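Local coordinates for protein coenzyme A transferase (Yersinia pestis, PDB 3QLI) that probably moves coenzyme A from an acyl-CoA to a carboxylic acid, as an acetate or 4-hydroxybutyrate CoA-transferase of the acetyl-CoA hydrolase/transferase family, at residues H410-K422 against L431-D443. Numbering follows the deposited sequence.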
ATOM      1  N   HIS A 410      -7.123 -10.426  -0.673  1.00 12.49           N
ATOM      2  CA  HIS A 410      -7.151 -11.458  -1.693  1.00 14.05           C
ATOM      3  C   HIS A 410      -8.061 -12.595  -1.260  1.00 13.77           C
ATOM      4  O   HIS A 410      -9.196 -12.706  -1.713  1.00 15.30           O
ATOM      5  CB  HIS A 410      -5.735 -11.991  -1.923  1.00 12.41           C
ATOM      6  CG  HIS A 410      -5.615 -12.913  -3.096  1.00 12.59           C
ATOM      7  ND1 HIS A 410      -4.509 -13.709  -3.305  1.00 12.71           N
ATOM      8  CD2 HIS A 410      -6.459 -13.166  -4.123  1.00 15.16           C
ATOM      9  CE1 HIS A 410      -4.677 -14.411  -4.410  1.00 15.03           C
ATOM     10  NE2 HIS A 410      -5.853 -14.101  -4.925  1.00 16.78           N
ATOM     11  N   TYR A 411      -7.554 -13.422  -0.357  1.00 12.51           N
ATOM     12  CA  TYR A 411      -8.298 -14.560   0.148  1.00 13.79           C
ATOM     13  C   TYR A 411      -8.567 -14.421   1.631  1.00 14.05           C
ATOM     14  O   TYR A 411      -7.646 -14.163   2.405  1.00 12.92           O
ATOM     15  CB  TYR A 411      -7.466 -15.836  -0.015  1.00 13.51           C
ATOM     16  CG  TYR A 411      -7.667 -16.608  -1.296  1.00 14.36           C
ATOM     17  CD1 TYR A 411      -8.708 -17.516  -1.427  1.00 16.74           C
ATOM     18  CD2 TYR A 411      -6.796 -16.452  -2.361  1.00 18.90           C
ATOM     19  CE1 TYR A 411      -8.885 -18.232  -2.594  1.00 23.19           C
ATOM     20  CE2 TYR A 411      -6.964 -17.161  -3.530  1.00 19.80           C
ATOM     21  CZ  TYR A 411      -8.009 -18.050  -3.642  1.00 23.58           C
ATOM     22  OH  TYR A 411      -8.175 -18.755  -4.810  1.00 27.90           O
ATOM     23  N   ILE A 412      -9.815 -14.608   2.043  1.00 13.17           N
ATOM     24  CA  ILE A 412     -10.105 -14.622   3.471  1.00 12.76           C
ATOM     25  C   ILE A 412     -10.580 -16.019   3.843  1.00 13.82           C
ATOM     26  O   ILE A 412     -11.132 -16.726   3.004  1.00 13.04           O
ATOM     27  CB  ILE A 412     -11.171 -13.601   3.858  1.00 12.77           C
ATOM     28  CG1 ILE A 412     -12.435 -13.782   3.009  1.00 14.29           C
ATOM     29  CG2 ILE A 412     -10.593 -12.172   3.733  1.00 13.29           C
ATOM     30  CD1 ILE A 412     -13.632 -12.957   3.506  1.00 14.47           C
ATOM     31  N   VAL A 413     -10.347 -16.408   5.091  1.00 13.45           N
ATOM     32  CA  VAL A 413     -10.687 -17.754   5.557  1.00 13.93           C
ATOM     33  C   VAL A 413     -11.226 -17.704   6.973  1.00 14.90           C
ATOM     34  O   VAL A 413     -10.676 -17.005   7.821  1.00 13.06           O
ATOM     35  CB  VAL A 413      -9.456 -18.672   5.561  1.00 16.48           C
ATOM     36  CG1 VAL A 413      -9.762 -19.995   6.315  1.00 17.15           C
ATOM     37  CG2 VAL A 413      -8.985 -18.936   4.122  1.00 15.16           C
ATOM     38  N   THR A 414     -12.318 -18.435   7.217  1.00 15.41           N
ATOM     39  CA  THR A 414     -12.787 -18.710   8.573  1.00 13.38           C
ATOM     40  C   THR A 414     -12.989 -20.227   8.656  1.00 13.70           C
ATOM     41  O   THR A 414     -12.693 -20.945   7.704  1.00 14.31           O
ATOM     42  CB  THR A 414     -14.136 -18.001   8.908  1.00 13.57           C
ATOM     43  OG1 THR A 414     -15.201 -18.625   8.174  1.00 14.20           O
ATOM     44  CG2 THR A 414     -14.103 -16.488   8.585  1.00 12.54           C
ATOM     45  N   GLU A 415     -13.498 -20.715   9.781  1.00 14.11           N
ATOM     46  CA  GLU A 415     -13.763 -22.147   9.912  1.00 14.87           C
ATOM     47  C   GLU A 415     -14.845 -22.629   8.927  1.00 15.47           C
ATOM     48  O   GLU A 415     -15.009 -23.836   8.701  1.00 15.26           O
ATOM     49  CB  GLU A 415     -14.106 -22.519  11.364  1.00 17.43           C
ATOM     50  CG  GLU A 415     -15.474 -22.050  11.876  1.00 15.93           C
ATOM     51  CD  GLU A 415     -15.442 -20.677  12.538  1.00 18.01           C
ATOM     52  OE1 GLU A 415     -14.550 -19.856  12.222  1.00 16.84           O
ATOM     53  OE2 GLU A 415     -16.314 -20.411  13.392  1.00 18.09           O
ATOM     54  N   PHE A 416     -15.552 -21.693   8.303  1.00 13.16           N
ATOM     55  CA  PHE A 416     -16.591 -22.060   7.317  1.00 15.84           C
ATOM     56  C   PHE A 416     -16.177 -22.010   5.838  1.00 18.92           C
ATOM     57  O   PHE A 416     -16.989 -22.259   4.946  1.00 15.97           O
ATOM     58  CB  PHE A 416     -17.861 -21.241   7.555  1.00 18.43           C
ATOM     59  CG  PHE A 416     -18.439 -21.443   8.928  1.00 17.40           C
ATOM     60  CD1 PHE A 416     -18.976 -22.669   9.293  1.00 18.55           C
ATOM     61  CD2 PHE A 416     -18.399 -20.429   9.865  1.00 14.88           C
ATOM     62  CE1 PHE A 416     -19.498 -22.869  10.569  1.00 18.59           C
ATOM     63  CE2 PHE A 416     -18.923 -20.614  11.138  1.00 18.10           C
ATOM     64  CZ  PHE A 416     -19.466 -21.834  11.494  1.00 19.39           C
ATOM     65  N   GLY A 417     -14.911 -21.715   5.563  1.00 14.91           N
ATOM     66  CA  GLY A 417     -14.441 -21.824   4.191  1.00 13.87           C
ATOM     67  C   GLY A 417     -13.570 -20.652   3.787  1.00 15.66           C
ATOM     68  O   GLY A 417     -13.045 -19.968   4.648  1.00 14.14           O
ATOM     69  N   ALA A 418     -13.450 -20.420   2.483  1.00 14.05           N
ATOM     70  CA  ALA A 418     -12.536 -19.417   1.950  1.00 14.15           C
ATOM     71  C   ALA A 418     -13.203 -18.632   0.823  1.00 16.01           C
ATOM     72  O   ALA A 418     -14.035 -19.166   0.090  1.00 14.27           O
ATOM     73  CB  ALA A 418     -11.275 -20.089   1.429  1.00 14.86           C
ATOM     74  N   VAL A 419     -12.826 -17.369   0.673  1.00 13.65           N
ATOM     75  CA  VAL A 419     -13.344 -16.571  -0.436  1.00 14.78           C
ATOM     76  C   VAL A 419     -12.208 -15.752  -1.026  1.00 14.90           C
ATOM     77  O   VAL A 419     -11.462 -15.122  -0.291  1.00 14.51           O
ATOM     78  CB  VAL A 419     -14.462 -15.611   0.030  1.00 18.33           C
ATOM     79  CG1 VAL A 419     -14.917 -14.695  -1.126  1.00 17.94           C
ATOM     80  CG2 VAL A 419     -15.644 -16.400   0.587  1.00 17.96           C
ATOM     81  N   ASN A 420     -12.100 -15.766  -2.349  1.00 15.57           N
ATOM     82  CA  ASN A 420     -11.190 -14.890  -3.082  1.00 16.12           C
ATOM     83  C   ASN A 420     -11.970 -13.644  -3.504  1.00 16.75           C
ATOM     84  O   ASN A 420     -12.900 -13.730  -4.310  1.00 16.77           O
ATOM     85  CB  ASN A 420     -10.647 -15.639  -4.304  1.00 17.93           C
ATOM     86  CG  ASN A 420      -9.773 -14.774  -5.204  1.00 19.07           C
ATOM     87  OD1 ASN A 420      -9.556 -13.584  -4.957  1.00 19.34           O
ATOM     88  ND2 ASN A 420      -9.272 -15.382  -6.269  1.00 20.44           N
ATOM     89  N   LEU A 421     -11.617 -12.498  -2.930  1.00 14.22           N
ATOM     90  CA  LEU A 421     -12.376 -11.262  -3.135  1.00 15.74           C
ATOM     91  C   LEU A 421     -12.029 -10.484  -4.419  1.00 15.37           C
ATOM     92  O   LEU A 421     -12.768  -9.581  -4.817  1.00 17.09           O
ATOM     93  CB  LEU A 421     -12.209 -10.345  -1.916  1.00 16.64           C
ATOM     94  CG  LEU A 421     -12.628 -10.904  -0.554  1.00 16.82           C
ATOM     95  CD1 LEU A 421     -12.265  -9.931   0.543  1.00 18.13           C
ATOM     96  CD2 LEU A 421     -14.128 -11.159  -0.552  1.00 17.11           C
ATOM     97  N   LYS A 422     -10.909 -10.809  -5.054  1.00 15.05           N
ATOM     98  CA  LYS A 422     -10.432 -10.017  -6.195  1.00 16.58           C
ATOM     99  C   LYS A 422     -11.383 -10.028  -7.393  1.00 18.32           C
ATOM    100  O   LYS A 422     -11.781 -11.090  -7.877  1.00 18.41           O
ATOM    101  CB  LYS A 422      -9.036 -10.461  -6.631  1.00 17.31           C
ATOM    102  CG  LYS A 422      -7.928 -10.158  -5.609  1.00 14.60           C
ATOM    103  CD  LYS A 422      -7.591  -8.668  -5.599  1.00 15.19           C
ATOM    104  CE  LYS A 422      -6.386  -8.394  -4.739  1.00 18.84           C
ATOM    105  NZ  LYS A 422      -6.130  -6.916  -4.682  1.00 20.30           N
ATOM    106  N   LEU A 431     -22.143 -10.723  -0.160  1.00 16.76           N
ATOM    107  CA  LEU A 431     -22.877 -11.992  -0.151  1.00 17.89           C
ATOM    108  C   LEU A 431     -21.963 -13.175   0.169  1.00 18.82           C
ATOM    109  O   LEU A 431     -22.329 -14.064   0.939  1.00 15.98           O
ATOM    110  CB  LEU A 431     -23.590 -12.221  -1.487  1.00 20.70           C
ATOM    111  CG  LEU A 431     -24.745 -11.268  -1.833  1.00 23.61           C
ATOM    112  CD1 LEU A 431     -25.197 -11.480  -3.270  1.00 23.67           C
ATOM    113  CD2 LEU A 431     -25.930 -11.438  -0.872  1.00 23.54           C
ATOM    114  N   ARG A 432     -20.769 -13.193  -0.412  1.00 16.16           N
ATOM    115  CA  ARG A 432     -19.858 -14.314  -0.184  1.00 15.12           C
ATOM    116  C   ARG A 432     -19.225 -14.273   1.196  1.00 15.80           C
ATOM    117  O   ARG A 432     -19.006 -15.312   1.821  1.00 14.84           O
ATOM    118  CB  ARG A 432     -18.800 -14.406  -1.295  1.00 17.79           C
ATOM    119  CG  ARG A 432     -19.418 -14.720  -2.629  1.00 15.89           C
ATOM    120  CD  ARG A 432     -18.432 -14.833  -3.754  1.00 20.99           C
ATOM    121  NE  ARG A 432     -19.141 -15.194  -4.976  1.00 26.18           N
ATOM    122  CZ  ARG A 432     -18.565 -15.468  -6.142  1.00 29.97           C
ATOM    123  NH1 ARG A 432     -17.236 -15.435  -6.271  1.00 24.07           N
ATOM    124  NH2 ARG A 432     -19.330 -15.787  -7.179  1.00 27.85           N
ATOM    125  N   ILE A 433     -18.958 -13.066   1.687  1.00 12.64           N
ATOM    126  CA  ILE A 433     -18.392 -12.906   3.010  1.00 13.52           C
ATOM    127  C   ILE A 433     -19.357 -13.325   4.118  1.00 14.85           C
ATOM    128  O   ILE A 433     -18.956 -13.931   5.101  1.00 13.29           O
ATOM    129  CB  ILE A 433     -17.938 -11.451   3.244  1.00 16.53           C
ATOM    130  CG1 ILE A 433     -16.722 -11.138   2.359  1.00 12.75           C
ATOM    131  CG2 ILE A 433     -17.624 -11.230   4.708  1.00 14.97           C
ATOM    132  CD1 ILE A 433     -16.357  -9.647   2.306  1.00 15.95           C
ATOM    133  N   ILE A 434     -20.632 -12.994   3.961  1.00 16.09           N
ATOM    134  CA  ILE A 434     -21.633 -13.414   4.934  1.00 16.82           C
ATOM    135  C   ILE A 434     -21.633 -14.932   5.115  1.00 16.50           C
ATOM    136  O   ILE A 434     -21.861 -15.439   6.213  1.00 16.97           O
ATOM    137  CB  ILE A 434     -23.039 -12.904   4.528  1.00 17.80           C
ATOM    138  CG1 ILE A 434     -23.134 -11.396   4.802  1.00 17.04           C
ATOM    139  CG2 ILE A 434     -24.121 -13.628   5.302  1.00 20.02           C
ATOM    140  CD1 ILE A 434     -24.332 -10.708   4.128  1.00 18.94           C
ATOM    141  N   GLU A 435     -21.366 -15.665   4.041  1.00 15.77           N
ATOM    142  CA  GLU A 435     -21.369 -17.123   4.137  1.00 15.18           C
ATOM    143  C   GLU A 435     -20.176 -17.675   4.924  1.00 16.55           C
ATOM    144  O   GLU A 435     -20.154 -18.866   5.261  1.00 17.59           O
ATOM    145  CB  GLU A 435     -21.512 -17.788   2.759  1.00 15.55           C
ATOM    146  CG  GLU A 435     -22.841 -17.469   2.062  1.00 14.57           C
ATOM    147  CD  GLU A 435     -24.049 -17.648   2.995  1.00 21.54           C
ATOM    148  OE1 GLU A 435     -24.304 -18.796   3.397  1.00 20.52           O
ATOM    149  OE2 GLU A 435     -24.731 -16.648   3.340  1.00 18.95           O
ATOM    150  N   LEU A 436     -19.199 -16.816   5.237  1.00 15.35           N
ATOM    151  CA  LEU A 436     -18.088 -17.228   6.110  1.00 13.81           C
ATOM    152  C   LEU A 436     -18.356 -16.890   7.571  1.00 14.81           C
ATOM    153  O   LEU A 436     -17.592 -17.272   8.454  1.00 14.87           O
ATOM    154  CB  LEU A 436     -16.766 -16.563   5.692  1.00 14.80           C
ATOM    155  CG  LEU A 436     -16.190 -16.937   4.329  1.00 16.06           C
ATOM    156  CD1 LEU A 436     -14.756 -16.421   4.190  1.00 13.89           C
ATOM    157  CD2 LEU A 436     -16.237 -18.440   4.093  1.00 15.47           C
ATOM    158  N   ALA A 437     -19.418 -16.127   7.822  1.00 14.26           N
ATOM    159  CA  ALA A 437     -19.777 -15.770   9.195  1.00 15.12           C
ATOM    160  C   ALA A 437     -20.455 -16.962   9.870  1.00 15.93           C
ATOM    161  O   ALA A 437     -20.945 -17.864   9.189  1.00 16.21           O
ATOM    162  CB  ALA A 437     -20.714 -14.560   9.199  1.00 15.95           C
ATOM    163  N   HIS A 438     -20.480 -16.979  11.197  1.00 14.61           N
ATOM    164  CA  HIS A 438     -21.217 -18.026  11.905  1.00 17.90           C
ATOM    165  C   HIS A 438     -22.709 -17.955  11.533  1.00 17.07           C
ATOM    166  O   HIS A 438     -23.285 -16.867  11.392  1.00 16.80           O
ATOM    167  CB  HIS A 438     -21.026 -17.923  13.426  1.00 17.73           C
ATOM    168  CG  HIS A 438     -21.538 -19.116  14.178  1.00 18.46           C
ATOM    169  ND1 HIS A 438     -22.880 -19.319  14.427  1.00 18.40           N
ATOM    170  CD2 HIS A 438     -20.890 -20.191  14.695  1.00 19.43           C
ATOM    171  CE1 HIS A 438     -23.036 -20.460  15.080  1.00 24.04           C
ATOM    172  NE2 HIS A 438     -21.845 -21.013  15.249  1.00 21.31           N
ATOM    173  N   PRO A 439     -23.348 -19.114  11.357  1.00 17.72           N
ATOM    174  CA  PRO A 439     -24.786 -19.080  11.042  1.00 18.58           C
ATOM    175  C   PRO A 439     -25.616 -18.156  11.951  1.00 19.59           C
ATOM    176  O   PRO A 439     -26.540 -17.495  11.459  1.00 21.24           O
ATOM    177  CB  PRO A 439     -25.208 -20.540  11.205  1.00 23.60           C
ATOM    178  CG  PRO A 439     -23.965 -21.311  10.777  1.00 22.39           C
ATOM    179  CD  PRO A 439     -22.792 -20.482  11.304  1.00 17.98           C
ATOM    180  N   ASP A 440     -25.281 -18.075  13.236  1.00 18.78           N
ATOM    181  CA  ASP A 440     -26.049 -17.223  14.150  1.00 22.60           C
ATOM    182  C   ASP A 440     -26.102 -15.746  13.735  1.00 23.24           C
ATOM    183  O   ASP A 440     -26.997 -15.011  14.159  1.00 20.87           O
ATOM    184  CB  ASP A 440     -25.496 -17.315  15.576  1.00 24.94           C
ATOM    185  CG  ASP A 440     -25.688 -18.689  16.196  1.00 27.19           C
ATOM    186  OD1 ASP A 440     -26.422 -19.515  15.606  1.00 27.07           O
ATOM    187  OD2 ASP A 440     -25.104 -18.932  17.274  1.00 30.94           O
ATOM    188  N   PHE A 441     -25.147 -15.308  12.915  1.00 17.29           N
ATOM    189  CA  PHE A 441     -25.040 -13.888  12.578  1.00 16.53           C
ATOM    190  C   PHE A 441     -25.348 -13.551  11.120  1.00 19.03           C
ATOM    191  O   PHE A 441     -25.344 -12.382  10.743  1.00 18.86           O
ATOM    192  CB  PHE A 441     -23.646 -13.349  12.926  1.00 18.98           C
ATOM    193  CG  PHE A 441     -23.313 -13.424  14.384  1.00 18.60           C
ATOM    194  CD1 PHE A 441     -23.852 -12.506  15.278  1.00 24.11           C
ATOM    195  CD2 PHE A 441     -22.447 -14.398  14.866  1.00 18.80           C
ATOM    196  CE1 PHE A 441     -23.541 -12.562  16.631  1.00 24.35           C
ATOM    197  CE2 PHE A 441     -22.136 -14.468  16.216  1.00 22.33           C
ATOM    198  CZ  PHE A 441     -22.683 -13.542  17.104  1.00 24.22           C
ATOM    199  N   ARG A 442     -25.623 -14.556  10.297  1.00 18.53           N
ATOM    200  CA  ARG A 442     -25.771 -14.294   8.871  1.00 16.81           C
ATOM    201  C   ARG A 442     -26.969 -13.420   8.519  1.00 21.22           C
ATOM    202  O   ARG A 442     -26.882 -12.572   7.625  1.00 18.40           O
ATOM    203  CB  ARG A 442     -25.766 -15.596   8.067  1.00 16.41           C
ATOM    204  CG  ARG A 442     -24.416 -16.305   8.148  1.00 16.26           C
ATOM    205  CD  ARG A 442     -24.283 -17.459   7.157  1.00 17.40           C
ATOM    206  NE  ARG A 442     -23.151 -18.312   7.527  1.00 15.70           N
ATOM    207  CZ  ARG A 442     -22.921 -19.523   7.026  1.00 13.73           C
ATOM    208  NH1 ARG A 442     -23.742 -20.037   6.109  1.00 13.92           N
ATOM    209  NH2 ARG A 442     -21.876 -20.223   7.460  1.00 13.08           N
ATOM    210  N   ASP A 443     -28.092 -13.625   9.208  1.00 22.81           N
ATOM    211  CA  ASP A 443     -29.289 -12.825   8.929  1.00 20.27           C
ATOM    212  C   ASP A 443     -29.058 -11.359   9.280  1.00 21.16           C
ATOM    213  O   ASP A 443     -29.442 -10.461   8.531  1.00 21.74           O
ATOM    214  CB  ASP A 443     -30.497 -13.355   9.702  1.00 22.98           C
ATOM    215  CG  ASP A 443     -31.010 -14.676   9.158  1.00 31.01           C
ATOM    216  OD1 ASP A 443     -30.500 -15.138   8.113  1.00 31.87           O
ATOM    217  OD2 ASP A 443     -31.937 -15.248   9.773  1.00 35.55           O
TER
HETATM  218  O   HOH W   1     -19.369 -21.323   4.245  1.00 16.87           O
HETATM  219  O   HOH W   2     -14.692 -15.887  -4.951  1.00 26.80           O
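Phe416 and Leu436, whose CA atoms lie 5.2 Å apart, bring a beta-hairpin against the junction of two helices in the acetyl-CoA hydrolase/transferase C-terminal family region. Strands 411-414 and 417-420 pair antiparallel through a two-residue type I turn, Thr414 to Gly417; across from it the chain passes from helix 426-434 to helix 439-451 by way of a type I turn, Ile434 to Ala437. The hairpin ends a mixed sheet, strand 411-414 lying parallel beside 377-381 and 417-420 outermost within the chain, while Val413 and Ala418 point away, onto helix 220-230. Leu436 fills the centre: CD1 touches Ile412 CD1 and Val419 CG2, both at 3.7 Å, and CD2 lies 3.5 Å from Gly417 C. Ile433 meets Ile412 at about a right angle and also touches Leu421 CD2. With chi1 at 71°, Thr414 holds OG1 between its backbone N and carbonyl carbon, where OG1 accepts from Phe416 N in an ST turn and donates to Leu436 O (2.8 Å), on a lone pair in the carbonyl plane. One water bridges Phe416 O and Glu435 O. The Phe416 ring presents its edge to the His438 face, offset, with planes at 78°; His438 ND1 meanwhile caps helix 439-451 by accepting from Asp440 N. Pro439 CD packs 3.6 Å from Phe416 CZ. Over one Phe416 face stands Arg442 NH2, its guanidinium nearly upright on the ring and at most weakly cation-pi. That group is steered by a salt bridge from NH1 to Glu435 OE1 and by NE and NH2 together gripping Ala437 O, NE at 2.8 Å.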